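PDB 2I7R: conserved domain protein from Streptococcus pneumoniae, which is of unknown function but belongs to the glyoxalase/bleomycin resistance protein/dioxygenase superfamily, whose members include metal-dependent enzymes and antibiotic-binding proteins. Local coordinates for residues V16-K29 with A34-L48. Residues are numbered along the deposited sequence; the frame is centred on the assembly and turned at random.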
ATOM      1  N   VAL A  16      -0.203  13.654 -11.062  1.00 24.81           N
ATOM      2  CA  VAL A  16      -1.107  13.583  -9.941  1.00 23.91           C
ATOM      3  C   VAL A  16      -2.551  14.034 -10.271  1.00 24.03           C
ATOM      4  O   VAL A  16      -3.490  13.307  -9.906  1.00 23.21           O
ATOM      5  CB  VAL A  16      -0.533  14.338  -8.737  1.00 23.84           C
ATOM      6  CG1 VAL A  16      -1.561  14.441  -7.614  1.00 23.05           C
ATOM      7  CG2 VAL A  16       0.716  13.651  -8.274  1.00 23.45           C
ATOM      8  N   PRO A  17      -2.742  15.220 -10.950  1.00 23.45           N
ATOM      9  CA  PRO A  17      -4.145  15.566 -11.208  1.00 23.43           C
ATOM     10  C   PRO A  17      -4.948  14.513 -11.973  1.00 23.38           C
ATOM     11  O   PRO A  17      -6.082  14.254 -11.595  1.00 22.83           O
ATOM     12  CB  PRO A  17      -4.065  16.926 -11.935  1.00 23.49           C
ATOM     13  CG  PRO A  17      -2.738  17.518 -11.431  1.00 22.87           C
ATOM     14  CD  PRO A  17      -1.837  16.295 -11.426  1.00 23.64           C
ATOM     15  N   GLN A  18      -4.368  13.889 -12.997  1.00 22.85           N
ATOM     16  CA  GLN A  18      -5.103  12.872 -13.764  1.00 22.94           C
ATOM     17  C   GLN A  18      -5.302  11.573 -12.975  1.00 21.77           C
ATOM     18  O   GLN A  18      -6.387  10.989 -12.963  1.00 20.90           O
ATOM     19  CB  GLN A  18      -4.401  12.570 -15.097  1.00 24.12           C
ATOM     20  CG  GLN A  18      -5.273  11.775 -16.102  1.00 28.55           C
ATOM     21  CD  GLN A  18      -6.609  12.481 -16.408  1.00 34.12           C
ATOM     22  OE1 GLN A  18      -7.704  11.912 -16.228  1.00 35.78           O
ATOM     23  NE2 GLN A  18      -6.520  13.735 -16.835  1.00 35.84           N
ATOM     24  N   VAL A  19      -4.234  11.115 -12.331  1.00 20.33           N
ATOM     25  CA  VAL A  19      -4.315   9.909 -11.524  1.00 19.59           C
ATOM     26  C   VAL A  19      -5.349  10.146 -10.409  1.00 19.48           C
ATOM     27  O   VAL A  19      -6.163   9.280 -10.126  1.00 19.28           O
ATOM     28  CB  VAL A  19      -2.893   9.476 -11.013  1.00 19.40           C
ATOM     29  CG1 VAL A  19      -2.955   8.238 -10.106  1.00 17.42           C
ATOM     30  CG2 VAL A  19      -1.981   9.228 -12.200  1.00 15.02           C
ATOM     31  N   CYS A  20      -5.352  11.358  -9.845  1.00 20.05           N
ATOM     32  CA  CYS A  20      -6.276  11.742  -8.769  1.00 19.42           C
ATOM     33  C   CYS A  20      -7.704  11.694  -9.266  1.00 19.04           C
ATOM     34  O   CYS A  20      -8.561  11.042  -8.636  1.00 18.21           O
ATOM     35  CB  CYS A  20      -5.966  13.137  -8.169  1.00 18.75           C
ATOM     36  SG  CYS A  20      -7.160  13.582  -6.879  1.00 21.92           S
ATOM     37  N   ALA A  21      -7.955  12.386 -10.382  1.00 18.75           N
ATOM     38  CA  ALA A  21      -9.284  12.433 -10.997  1.00 18.85           C
ATOM     39  C   ALA A  21      -9.826  11.016 -11.292  1.00 18.82           C
ATOM     40  O   ALA A  21     -10.978  10.692 -10.999  1.00 18.54           O
ATOM     41  CB  ALA A  21      -9.237  13.261 -12.258  1.00 19.18           C
ATOM     42  N   ASP A  22      -8.967  10.161 -11.838  1.00 19.75           N
ATOM     43  CA  ASP A  22      -9.339   8.770 -12.142  1.00 20.08           C
ATOM     44  C   ASP A  22      -9.685   7.960 -10.879  1.00 19.88           C
ATOM     45  O   ASP A  22     -10.653   7.212 -10.860  1.00 20.05           O
ATOM     46  CB  ASP A  22      -8.207   8.069 -12.890  1.00 20.19           C
ATOM     47  CG  ASP A  22      -8.011   8.591 -14.304  1.00 21.90           C
ATOM     48  OD1 ASP A  22      -8.864   9.362 -14.779  1.00 26.51           O
ATOM     49  OD2 ASP A  22      -6.993   8.228 -14.930  1.00 23.56           O
ATOM     50  N   LEU A  23      -8.850   8.093  -9.859  1.00 19.47           N
ATOM     51  CA  LEU A  23      -9.053   7.445  -8.562  1.00 20.36           C
ATOM     52  C   LEU A  23     -10.353   7.891  -7.874  1.00 20.05           C
ATOM     53  O   LEU A  23     -11.052   7.069  -7.314  1.00 18.86           O
ATOM     54  CB  LEU A  23      -7.830   7.686  -7.668  1.00 20.07           C
ATOM     55  CG  LEU A  23      -7.239   6.521  -6.864  1.00 22.96           C
ATOM     56  CD1 LEU A  23      -7.346   5.137  -7.548  1.00 21.03           C
ATOM     57  CD2 LEU A  23      -5.782   6.824  -6.398  1.00 21.53           C
ATOM     58  N   GLU A  24     -10.712   9.179  -7.978  1.00 20.74           N
ATOM     59  CA  GLU A  24     -12.023   9.658  -7.482  1.00 21.75           C
ATOM     60  C   GLU A  24     -13.243   8.975  -8.124  1.00 22.21           C
ATOM     61  O   GLU A  24     -14.194   8.653  -7.424  1.00 22.10           O
ATOM     62  CB  GLU A  24     -12.141  11.180  -7.619  1.00 21.51           C
ATOM     63  CG  GLU A  24     -10.983  11.921  -6.979  1.00 22.56           C
ATOM     64  CD  GLU A  24     -11.103  13.438  -7.047  1.00 24.08           C
ATOM     65  OE1 GLU A  24     -11.431  13.995  -8.121  1.00 25.09           O
ATOM     66  OE2 GLU A  24     -10.844  14.071  -6.000  1.00 27.82           O
ATOM     67  N   HIS A  25     -13.225   8.764  -9.448  1.00 22.48           N
ATOM     68  CA  HIS A  25     -14.322   8.047 -10.103  1.00 22.72           C
ATOM     69  C   HIS A  25     -14.348   6.594  -9.643  1.00 22.53           C
ATOM     70  O   HIS A  25     -15.407   6.058  -9.314  1.00 21.97           O
ATOM     71  CB  HIS A  25     -14.232   8.119 -11.626  1.00 23.14           C
ATOM     72  CG  HIS A  25     -14.427   9.491 -12.174  1.00 26.09           C
ATOM     73  ND1 HIS A  25     -13.406  10.211 -12.751  1.00 30.51           N
ATOM     74  CD2 HIS A  25     -15.522  10.283 -12.222  1.00 28.73           C
ATOM     75  CE1 HIS A  25     -13.865  11.389 -13.138  1.00 31.89           C
ATOM     76  NE2 HIS A  25     -15.149  11.454 -12.834  1.00 31.57           N
ATOM     77  N   ILE A  26     -13.179   5.963  -9.585  1.00 22.36           N
ATOM     78  CA  ILE A  26     -13.139   4.569  -9.155  1.00 22.08           C
ATOM     79  C   ILE A  26     -13.610   4.381  -7.708  1.00 21.85           C
ATOM     80  O   ILE A  26     -14.340   3.441  -7.410  1.00 22.09           O
ATOM     81  CB  ILE A  26     -11.756   3.986  -9.332  1.00 22.44           C
ATOM     82  CG1 ILE A  26     -11.467   3.817 -10.828  1.00 22.62           C
ATOM     83  CG2 ILE A  26     -11.633   2.650  -8.543  1.00 23.00           C
ATOM     84  CD1 ILE A  26     -10.025   3.740 -11.151  1.00 23.18           C
ATOM     85  N   LEU A  27     -13.191   5.271  -6.817  1.00 21.02           N
ATOM     86  CA  LEU A  27     -13.486   5.146  -5.409  1.00 21.29           C
ATOM     87  C   LEU A  27     -14.837   5.771  -5.080  1.00 23.24           C
ATOM     88  O   LEU A  27     -15.402   5.536  -3.999  1.00 23.18           O
ATOM     89  CB  LEU A  27     -12.402   5.836  -4.590  1.00 21.09           C
ATOM     90  CG  LEU A  27     -11.011   5.194  -4.525  1.00 20.49           C
ATOM     91  CD1 LEU A  27     -10.026   6.171  -3.870  1.00 17.84           C
ATOM     92  CD2 LEU A  27     -11.086   3.816  -3.804  1.00 15.17           C
ATOM     93  N   ASP A  28     -15.339   6.583  -6.018  1.00 24.51           N
ATOM     94  CA  ASP A  28     -16.590   7.303  -5.850  1.00 25.54           C
ATOM     95  C   ASP A  28     -16.492   8.227  -4.634  1.00 26.08           C
ATOM     96  O   ASP A  28     -17.457   8.392  -3.893  1.00 25.88           O
ATOM     97  CB  ASP A  28     -17.754   6.321  -5.673  1.00 25.65           C
ATOM     98  CG  ASP A  28     -19.084   6.980  -5.779  1.00 25.61           C
ATOM     99  OD1 ASP A  28     -19.191   7.993  -6.481  1.00 27.37           O
ATOM    100  OD2 ASP A  28     -20.031   6.473  -5.161  1.00 27.37           O
ATOM    101  N   LYS A  29     -15.319   8.804  -4.422  1.00 26.28           N
ATOM    102  CA  LYS A  29     -15.185   9.885  -3.432  1.00 27.37           C
ATOM    103  C   LYS A  29     -14.083  10.807  -3.862  1.00 27.07           C
ATOM    104  O   LYS A  29     -13.119  10.374  -4.528  1.00 26.68           O
ATOM    105  CB  LYS A  29     -14.940   9.367  -2.000  1.00 27.82           C
ATOM    106  CG  LYS A  29     -13.566   8.843  -1.729  1.00 29.64           C
ATOM    107  CD  LYS A  29     -13.516   8.191  -0.353  1.00 32.19           C
ATOM    108  CE  LYS A  29     -13.544   9.208   0.765  1.00 35.44           C
ATOM    109  NZ  LYS A  29     -13.874   8.516   2.052  1.00 37.38           N
ATOM    110  N   ALA A  34      -5.960  18.139  -2.770  1.00 24.21           N
ATOM    111  CA  ALA A  34      -5.152  17.850  -3.957  1.00 25.27           C
ATOM    112  C   ALA A  34      -4.447  19.097  -4.464  1.00 26.34           C
ATOM    113  O   ALA A  34      -5.002  20.172  -4.378  1.00 26.56           O
ATOM    114  CB  ALA A  34      -6.037  17.277  -5.059  1.00 25.35           C
ATOM    115  N   ASN A  35      -3.258  18.895  -5.038  1.00 28.26           N
ATOM    116  CA  ASN A  35      -2.316  19.880  -5.582  1.00 29.87           C
ATOM    117  C   ASN A  35      -1.862  19.435  -6.944  1.00 29.60           C
ATOM    118  O   ASN A  35      -2.056  18.280  -7.291  1.00 30.36           O
ATOM    119  CB  ASN A  35      -1.008  19.861  -4.756  1.00 31.20           C
ATOM    120  CG  ASN A  35      -0.975  20.932  -3.775  1.00 34.73           C
ATOM    121  OD1 ASN A  35      -1.865  21.780  -3.783  1.00 42.03           O
ATOM    122  ND2 ASN A  35       0.007  20.928  -2.901  1.00 36.16           N
ATOM    123  N   ASP A  36      -1.155  20.294  -7.673  1.00 28.29           N
ATOM    124  CA  ASP A  36      -0.543  19.836  -8.905  1.00 28.19           C
ATOM    125  C   ASP A  36       0.331  18.594  -8.674  1.00 26.93           C
ATOM    126  O   ASP A  36       0.538  17.820  -9.583  1.00 26.21           O
ATOM    127  CB  ASP A  36       0.286  20.956  -9.565  1.00 28.91           C
ATOM    128  CG  ASP A  36      -0.577  21.951 -10.315  1.00 31.95           C
ATOM    129  OD1 ASP A  36      -1.818  21.782 -10.312  1.00 33.90           O
ATOM    130  OD2 ASP A  36      -0.014  22.897 -10.908  1.00 35.38           O
ATOM    131  N   GLY A  37       0.858  18.439  -7.456  1.00 26.47           N
ATOM    132  CA  GLY A  37       1.811  17.375  -7.155  1.00 24.84           C
ATOM    133  C   GLY A  37       1.509  16.456  -5.980  1.00 23.93           C
ATOM    134  O   GLY A  37       2.342  15.635  -5.622  1.00 23.52           O
ATOM    135  N   PHE A  38       0.324  16.567  -5.397  1.00 23.12           N
ATOM    136  CA  PHE A  38      -0.030  15.772  -4.236  1.00 23.58           C
ATOM    137  C   PHE A  38      -1.535  15.665  -4.182  1.00 23.71           C
ATOM    138  O   PHE A  38      -2.207  16.637  -4.514  1.00 25.61           O
ATOM    139  CB  PHE A  38       0.486  16.493  -2.986  1.00 23.17           C
ATOM    140  CG  PHE A  38       0.197  15.791  -1.678  1.00 23.72           C
ATOM    141  CD1 PHE A  38       1.134  14.912  -1.117  1.00 23.79           C
ATOM    142  CD2 PHE A  38      -0.964  16.086  -0.945  1.00 24.56           C
ATOM    143  CE1 PHE A  38       0.897  14.286   0.148  1.00 20.66           C
ATOM    144  CE2 PHE A  38      -1.213  15.457   0.315  1.00 24.42           C
ATOM    145  CZ  PHE A  38      -0.255  14.570   0.853  1.00 22.74           C
ATOM    146  N   ALA A  39      -2.056  14.511  -3.752  1.00 23.10           N
ATOM    147  CA  ALA A  39      -3.494  14.295  -3.447  1.00 22.17           C
ATOM    148  C   ALA A  39      -3.612  13.330  -2.272  1.00 22.27           C
ATOM    149  O   ALA A  39      -2.790  12.415  -2.107  1.00 22.29           O
ATOM    150  CB  ALA A  39      -4.260  13.740  -4.668  1.00 22.19           C
ATOM    151  N   GLN A  40      -4.621  13.540  -1.441  1.00 21.87           N
ATOM    152  CA  GLN A  40      -4.799  12.725  -0.263  1.00 21.76           C
ATOM    153  C   GLN A  40      -6.189  12.176  -0.281  1.00 21.69           C
ATOM    154  O   GLN A  40      -7.149  12.942  -0.369  1.00 23.07           O
ATOM    155  CB  GLN A  40      -4.637  13.562   1.017  1.00 21.56           C
ATOM    156  CG  GLN A  40      -5.238  12.912   2.292  1.00 20.60           C
ATOM    157  CD  GLN A  40      -5.259  13.896   3.472  1.00 22.39           C
ATOM    158  OE1 GLN A  40      -4.291  14.633   3.688  1.00 22.72           O
ATOM    159  NE2 GLN A  40      -6.359  13.914   4.225  1.00 19.94           N
ATOM    160  N   PHE A  41      -6.301  10.861  -0.133  1.00 20.56           N
ATOM    161  CA  PHE A  41      -7.574  10.222   0.036  1.00 19.84           C
ATOM    162  C   PHE A  41      -7.603   9.606   1.412  1.00 20.63           C
ATOM    163  O   PHE A  41      -6.601   9.079   1.883  1.00 20.84           O
ATOM    164  CB  PHE A  41      -7.767   9.098  -0.999  1.00 19.38           C
ATOM    165  CG  PHE A  41      -7.918   9.582  -2.420  1.00 17.71           C
ATOM    166  CD1 PHE A  41      -9.183   9.730  -2.982  1.00 17.64           C
ATOM    167  CD2 PHE A  41      -6.806   9.877  -3.196  1.00 16.38           C
ATOM    168  CE1 PHE A  41      -9.338  10.161  -4.297  1.00 16.49           C
ATOM    169  CE2 PHE A  41      -6.964  10.298  -4.536  1.00 14.18           C
ATOM    170  CZ  PHE A  41      -8.214  10.438  -5.071  1.00 13.64           C
ATOM    171  N   THR A  42      -8.759   9.672   2.056  1.00 21.40           N
ATOM    172  CA  THR A  42      -9.024   8.866   3.245  1.00 22.48           C
ATOM    173  C   THR A  42      -9.972   7.734   2.814  1.00 22.37           C
ATOM    174  O   THR A  42     -10.980   7.966   2.131  1.00 22.80           O
ATOM    175  CB  THR A  42      -9.583   9.754   4.381  1.00 22.97           C
ATOM    176  OG1 THR A  42      -8.614  10.783   4.681  1.00 24.95           O
ATOM    177  CG2 THR A  42      -9.870   8.944   5.654  1.00 24.04           C
ATOM    178  N   ILE A  43      -9.598   6.503   3.132  1.00 22.10           N
ATOM    179  CA  ILE A  43     -10.423   5.355   2.826  1.00 22.43           C
ATOM    180  C   ILE A  43     -10.619   4.546   4.092  1.00 23.74           C
ATOM    181  O   ILE A  43      -9.859   3.599   4.371  1.00 24.05           O
ATOM    182  CB  ILE A  43      -9.836   4.443   1.716  1.00 21.99           C
ATOM    183  CG1 ILE A  43      -9.328   5.251   0.494  1.00 20.76           C
ATOM    184  CG2 ILE A  43     -10.891   3.428   1.310  1.00 22.52           C
ATOM    185  CD1 ILE A  43      -8.430   4.459  -0.504  1.00 21.28           C
ATOM    186  N   GLY A  44     -11.649   4.920   4.846  1.00 24.72           N
ATOM    187  CA  GLY A  44     -11.928   4.320   6.145  1.00 26.25           C
ATOM    188  C   GLY A  44     -10.845   4.758   7.110  1.00 27.50           C
ATOM    189  O   GLY A  44     -10.694   5.934   7.380  1.00 27.49           O
ATOM    190  N   SER A  45     -10.049   3.790   7.551  1.00 29.44           N
ATOM    191  CA  SER A  45      -9.015   3.948   8.576  1.00 30.99           C
ATOM    192  C   SER A  45      -7.631   4.092   7.981  1.00 30.61           C
ATOM    193  O   SER A  45      -6.630   3.978   8.708  1.00 32.31           O
ATOM    194  CB  SER A  45      -8.979   2.669   9.417  1.00 31.24           C
ATOM    195  OG  SER A  45      -8.557   1.565   8.584  1.00 35.59           O
ATOM    196  N   HIS A  46      -7.543   4.305   6.674  1.00 29.59           N
ATOM    197  CA  HIS A  46      -6.241   4.291   5.977  1.00 27.96           C
ATOM    198  C   HIS A  46      -6.218   5.466   5.007  1.00 26.09           C
ATOM    199  O   HIS A  46      -7.244   5.821   4.445  1.00 25.88           O
ATOM    200  CB  HIS A  46      -6.117   2.948   5.248  1.00 29.12           C
ATOM    201  CG  HIS A  46      -4.712   2.489   4.958  1.00 30.55           C
ATOM    202  ND1 HIS A  46      -3.817   3.220   4.199  1.00 30.45           N
ATOM    203  CD2 HIS A  46      -4.079   1.326   5.263  1.00 32.22           C
ATOM    204  CE1 HIS A  46      -2.690   2.547   4.078  1.00 29.04           C
ATOM    205  NE2 HIS A  46      -2.824   1.392   4.706  1.00 32.50           N
ATOM    206  N   CYS A  47      -5.074   6.115   4.859  1.00 24.00           N
ATOM    207  CA  CYS A  47      -4.916   7.175   3.855  1.00 23.13           C
ATOM    208  C   CYS A  47      -4.111   6.684   2.679  1.00 21.32           C
ATOM    209  O   CYS A  47      -3.232   5.859   2.830  1.00 21.95           O
ATOM    210  CB  CYS A  47      -4.207   8.390   4.424  1.00 23.03           C
ATOM    211  SG  CYS A  47      -5.245   9.354   5.449  1.00 27.91           S
ATOM    212  N   LEU A  48      -4.418   7.210   1.511  1.00 20.06           N
ATOM    213  CA  LEU A  48      -3.677   6.899   0.309  1.00 19.28           C
ATOM    214  C   LEU A  48      -3.270   8.235  -0.320  1.00 18.98           C
ATOM    215  O   LEU A  48      -4.130   9.009  -0.717  1.00 18.95           O
ATOM    216  CB  LEU A  48      -4.556   6.032  -0.629  1.00 18.48           C
ATOM    217  CG  LEU A  48      -4.110   5.617  -2.051  1.00 19.81           C
ATOM    218  CD1 LEU A  48      -2.969   4.619  -2.041  1.00 17.37           C
ATOM    219  CD2 LEU A  48      -5.278   4.992  -2.797  1.00 19.34           C
TER
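With CG anti to its own carbonyl carbon (chi1 -69°), Phe-41 sends its ring from strand 38-43 to helix 16-27, where Cys-20, its SG anti to the backbone N, meets the ring obliquely. Strand 5-12, helix 16-27 and strands 33-35, 38-43 and 46-51 form a βαβββ module, the unit of the glyoxalase fold, with a mixed sheet of order 1-4-3-2. The helix packs on one sheet face, running nearly along strand 38-43, with segment axes 8.4 Å apart and 20° between their directions.

Contacts surround the ring on several sides. Cys-20 SG is 4.8 Å from the Phe-41 centroid, a sulfur-aromatic contact. The backbone O atoms of Cys-20 and Lys-29 lie at the ring edge, in its plane, and Glu-24 CG also reaches the edge, 3.6 Å from Phe-41 CE1. Beyond that methylene the Glu-24 chain runs extended, and its carboxylate is hydrogen-bonded through OE2 to Ala-31 N. Leu-23 CB and Leu-27 CD1 approach the ring obliquely, the latter 3.8 Å from Phe-41 CD1.

Nearer the start of the helix, Cys-20 SG touches Ala-39 CB at 3.7 Å, while Val-16 CG1 sits 3.6 Å from Phe-38 N, so this valine methyl packs on the backbone at the start of strand 38-43. At the other end, Leu-27 CD1 meets Ile-43 CD1; both side chains also touch Ile-69 of strand 65-70, joining this packing to the second sheet.

The single hydrogen bond between the segments comes from Lys-29: NZ donates to Thr-42 O at 2.9 Å, tilted 32° from the carbonyl plane.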